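Trypsin-resistant surface T6 protein (Streptococcus pyogenes serotype M6, PDB 4P0D) probably forms the shaft of the surface pilus as its backbone subunit, with a predicted sortase signal for covalent linkage. Local coordinates at residues Tyr388-Asn393 and Val471-Asp476. The protein carries 1 engineered substitution. Residues are numbered along the deposited sequence; the frame is centred on the assembly and turned at random.
Sequences YEITAN and VLLETD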
ATOM      1  N   TYR A 388      40.547  -4.247   1.131  1.00 25.30           N
ATOM      2  CA  TYR A 388      39.975  -4.579  -0.181  1.00 25.52           C
ATOM      3  C   TYR A 388      38.654  -3.860  -0.354  1.00 25.90           C
ATOM      4  O   TYR A 388      37.741  -4.018   0.457  1.00 26.24           O
ATOM      5  CB  TYR A 388      39.823  -6.099  -0.342  1.00 25.74           C
ATOM      6  CG  TYR A 388      41.175  -6.773  -0.364  1.00 25.59           C
ATOM      7  CD1 TYR A 388      41.832  -7.091   0.811  1.00 25.64           C
ATOM      8  CD2 TYR A 388      41.833  -7.018  -1.568  1.00 26.94           C
ATOM      9  CE1 TYR A 388      43.095  -7.666   0.797  1.00 26.57           C
ATOM     10  CE2 TYR A 388      43.097  -7.590  -1.592  1.00 26.41           C
ATOM     11  CZ  TYR A 388      43.724  -7.910  -0.408  1.00 26.29           C
ATOM     12  OH  TYR A 388      44.981  -8.481  -0.417  1.00 27.01           O
ATOM     13  N   GLU A 389      38.556  -3.067  -1.413  1.00 27.53           N
ATOM     14  CA  GLU A 389      37.344  -2.333  -1.696  1.00 29.39           C
ATOM     15  C   GLU A 389      36.438  -3.113  -2.643  1.00 28.72           C
ATOM     16  O   GLU A 389      36.891  -3.937  -3.443  1.00 29.29           O
ATOM     17  CB  GLU A 389      37.690  -0.945  -2.239  1.00 33.22           C
ATOM     18  CG  GLU A 389      38.517  -0.139  -1.245  1.00 36.59           C
ATOM     19  CD  GLU A 389      38.815   1.273  -1.694  1.00 42.02           C
ATOM     20  OE1 GLU A 389      38.337   1.675  -2.774  1.00 45.23           O
ATOM     21  OE2 GLU A 389      39.534   1.980  -0.949  1.00 47.58           O
ATOM     22  N   ILE A 390      35.145  -2.870  -2.510  1.00 26.36           N
ATOM     23  CA  ILE A 390      34.146  -3.492  -3.349  1.00 25.53           C
ATOM     24  C   ILE A 390      32.933  -2.572  -3.407  1.00 26.63           C
ATOM     25  O   ILE A 390      32.550  -1.952  -2.398  1.00 25.26           O
ATOM     26  CB  ILE A 390      33.771  -4.893  -2.821  1.00 25.10           C
ATOM     27  CG1 ILE A 390      33.001  -5.682  -3.891  1.00 25.25           C
ATOM     28  CG2 ILE A 390      33.025  -4.791  -1.498  1.00 24.74           C
ATOM     29  CD1 ILE A 390      32.733  -7.122  -3.495  1.00 25.33           C
ATOM     30  N   THR A 391      32.372  -2.453  -4.605  1.00 26.33           N
ATOM     31  CA  THR A 391      31.207  -1.628  -4.858  1.00 25.22           C
ATOM     32  C   THR A 391      30.022  -2.569  -4.990  1.00 24.73           C
ATOM     33  O   THR A 391      30.077  -3.542  -5.750  1.00 22.41           O
ATOM     34  CB  THR A 391      31.394  -0.792  -6.137  1.00 26.54           C
ATOM     35  OG1 THR A 391      32.494   0.104  -5.960  1.00 27.51           O
ATOM     36  CG2 THR A 391      30.158   0.022  -6.461  1.00 27.30           C
ATOM     37  N   ALA A 392      28.962  -2.292  -4.227  1.00 22.84           N
ATOM     38  CA  ALA A 392      27.749  -3.101  -4.264  1.00 22.81           C
ATOM     39  C   ALA A 392      26.604  -2.317  -4.900  1.00 23.08           C
ATOM     40  O   ALA A 392      26.313  -1.194  -4.487  1.00 23.15           O
ATOM     41  CB  ALA A 392      27.362  -3.543  -2.862  1.00 22.84           C
ATOM     42  N   ASN A 393      25.966  -2.919  -5.898  1.00 23.55           N
ATOM     43  CA  ASN A 393      24.744  -2.382  -6.503  1.00 24.74           C
ATOM     44  C   ASN A 393      24.037  -3.426  -7.378  1.00 25.00           C
ATOM     45  O   ASN A 393      24.492  -4.562  -7.514  1.00 24.92           O
ATOM     46  CB  ASN A 393      25.053  -1.109  -7.310  1.00 24.96           C
ATOM     47  CG  ASN A 393      26.136  -1.328  -8.345  1.00 24.02           C
ATOM     48  OD1 ASN A 393      26.081  -2.283  -9.117  1.00 24.52           O
ATOM     49  ND2 ASN A 393      27.119  -0.454  -8.366  1.00 22.55           N
ATOM     50  N   VAL A 471      27.166  -9.735  -4.263  1.00 20.97           N
ATOM     51  CA  VAL A 471      28.279  -9.078  -4.907  1.00 20.97           C
ATOM     52  C   VAL A 471      29.539  -9.813  -4.447  1.00 21.23           C
ATOM     53  O   VAL A 471      29.979  -9.637  -3.315  1.00 20.94           O
ATOM     54  CB  VAL A 471      28.355  -7.596  -4.514  1.00 22.49           C
ATOM     55  CG1 VAL A 471      29.492  -6.915  -5.244  1.00 23.40           C
ATOM     56  CG2 VAL A 471      27.042  -6.882  -4.831  1.00 23.04           C
ATOM     57  N   LEU A 472      30.107 -10.640  -5.322  1.00 21.65           N
ATOM     58  CA  LEU A 472      31.321 -11.424  -5.004  1.00 22.33           C
ATOM     59  C   LEU A 472      32.595 -10.717  -5.454  1.00 22.45           C
ATOM     60  O   LEU A 472      32.723 -10.332  -6.625  1.00 21.82           O
ATOM     61  CB  LEU A 472      31.244 -12.794  -5.675  1.00 23.77           C
ATOM     62  CG  LEU A 472      32.431 -13.760  -5.481  1.00 24.63           C
ATOM     63  CD1 LEU A 472      32.581 -14.175  -4.029  1.00 24.54           C
ATOM     64  CD2 LEU A 472      32.258 -14.981  -6.367  1.00 25.87           C
ATOM     65  N   LEU A 473      33.541 -10.535  -4.539  1.00 22.32           N
ATOM     66  CA  LEU A 473      34.779  -9.819  -4.875  1.00 23.44           C
ATOM     67  C   LEU A 473      35.458 -10.436  -6.116  1.00 23.60           C
ATOM     68  O   LEU A 473      35.598 -11.645  -6.180  1.00 22.92           O
ATOM     69  CB  LEU A 473      35.746  -9.874  -3.696  1.00 22.30           C
ATOM     70  CG  LEU A 473      37.004  -9.015  -3.802  1.00 22.84           C
ATOM     71  CD1 LEU A 473      36.683  -7.532  -3.725  1.00 23.64           C
ATOM     72  CD2 LEU A 473      37.966  -9.380  -2.685  1.00 23.01           C
ATOM     73  N   GLU A 474      35.892  -9.600  -7.061  1.00 25.66           N
ATOM     74  CA  GLU A 474      36.428 -10.069  -8.361  1.00 28.35           C
ATOM     75  C   GLU A 474      37.651 -10.970  -8.200  1.00 29.71           C
ATOM     76  O   GLU A 474      37.738 -12.036  -8.816  1.00 31.06           O
ATOM     77  CB  GLU A 474      36.790  -8.883  -9.255  1.00 27.49           C
ATOM     78  N   THR A 475      38.583 -10.536  -7.360  1.00 29.34           N
ATOM     79  CA  THR A 475      39.811 -11.267  -7.099  1.00 30.93           C
ATOM     80  C   THR A 475      39.687 -11.874  -5.699  1.00 31.23           C
ATOM     81  O   THR A 475      39.214 -11.210  -4.783  1.00 31.82           O
ATOM     82  CB  THR A 475      41.030 -10.314  -7.203  1.00 33.16           C
ATOM     83  OG1 THR A 475      41.032  -9.657  -8.483  1.00 32.41           O
ATOM     84  CG2 THR A 475      42.351 -11.053  -7.033  1.00 34.09           C
ATOM     85  N   ASP A 476      40.070 -13.143  -5.532  1.00 29.93           N
ATOM     86  CA  ASP A 476      40.116 -13.738  -4.193  1.00 28.98           C
ATOM     87  C   ASP A 476      41.146 -13.005  -3.347  1.00 26.45           C
ATOM     88  O   ASP A 476      42.060 -12.373  -3.877  1.00 28.30           O
ATOM     89  CB  ASP A 476      40.483 -15.218  -4.235  1.00 29.88           C
ATOM     90  CG  ASP A 476      39.477 -16.057  -4.999  1.00 30.93           C
ATOM     91  OD1 ASP A 476      38.269 -15.718  -5.023  1.00 31.61           O
ATOM     92  OD2 ASP A 476      39.913 -17.064  -5.589  1.00 33.13           O
TER
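Ile390 reaches from the edge strand 388-392 into the notch between Val471 and Leu473, and the contact across the two segments is almost wholly aliphatic. Its chain is fully extended (chi1 -165°, chi2 174°), which carries CD1 across to the opposing backbone, 3.7 Å from Leu473 CA. Ile390 CD1 also lies 3.7 Å from Val471 CG1 and 4.0 Å from Leu473 CD1, so a long, branched residue suits this place. Val471 spreads its two methyls: CG2 packs on Ala392, 3.9 Å from its CB, where a small side chain leaves room for the valine. At the other end Leu473 CD2 comes only loosely to Tyr388, 4.4 Å from CB.

A second kind of contact sets methyls against carbonyl oxygens: Val471 CG1 lies 3.5 Å from Thr391 O, and Leu473 CD1 lies 3.6 Å from Glu389 O. These are van der Waals touches; Thr391 O is hydrogen-bonded to the hydroxyl of Thr396.

Backbone pairing instead runs within each sheet, Ile390 with Tyr370 and Val471 with Gln320 and Ala322. Side chains pack between strand 388-392, beside 368-376, and strand 470-479, beside 320-327, consistent with the sandwich of a prealbumin-like domain; Ile321 also touches Ile390. With no polar bond to set direction between the segments, their fit rests on apolar shape and on the burial of Ile390, Val471 and Ala392, the Leu473-Tyr388 end being more open.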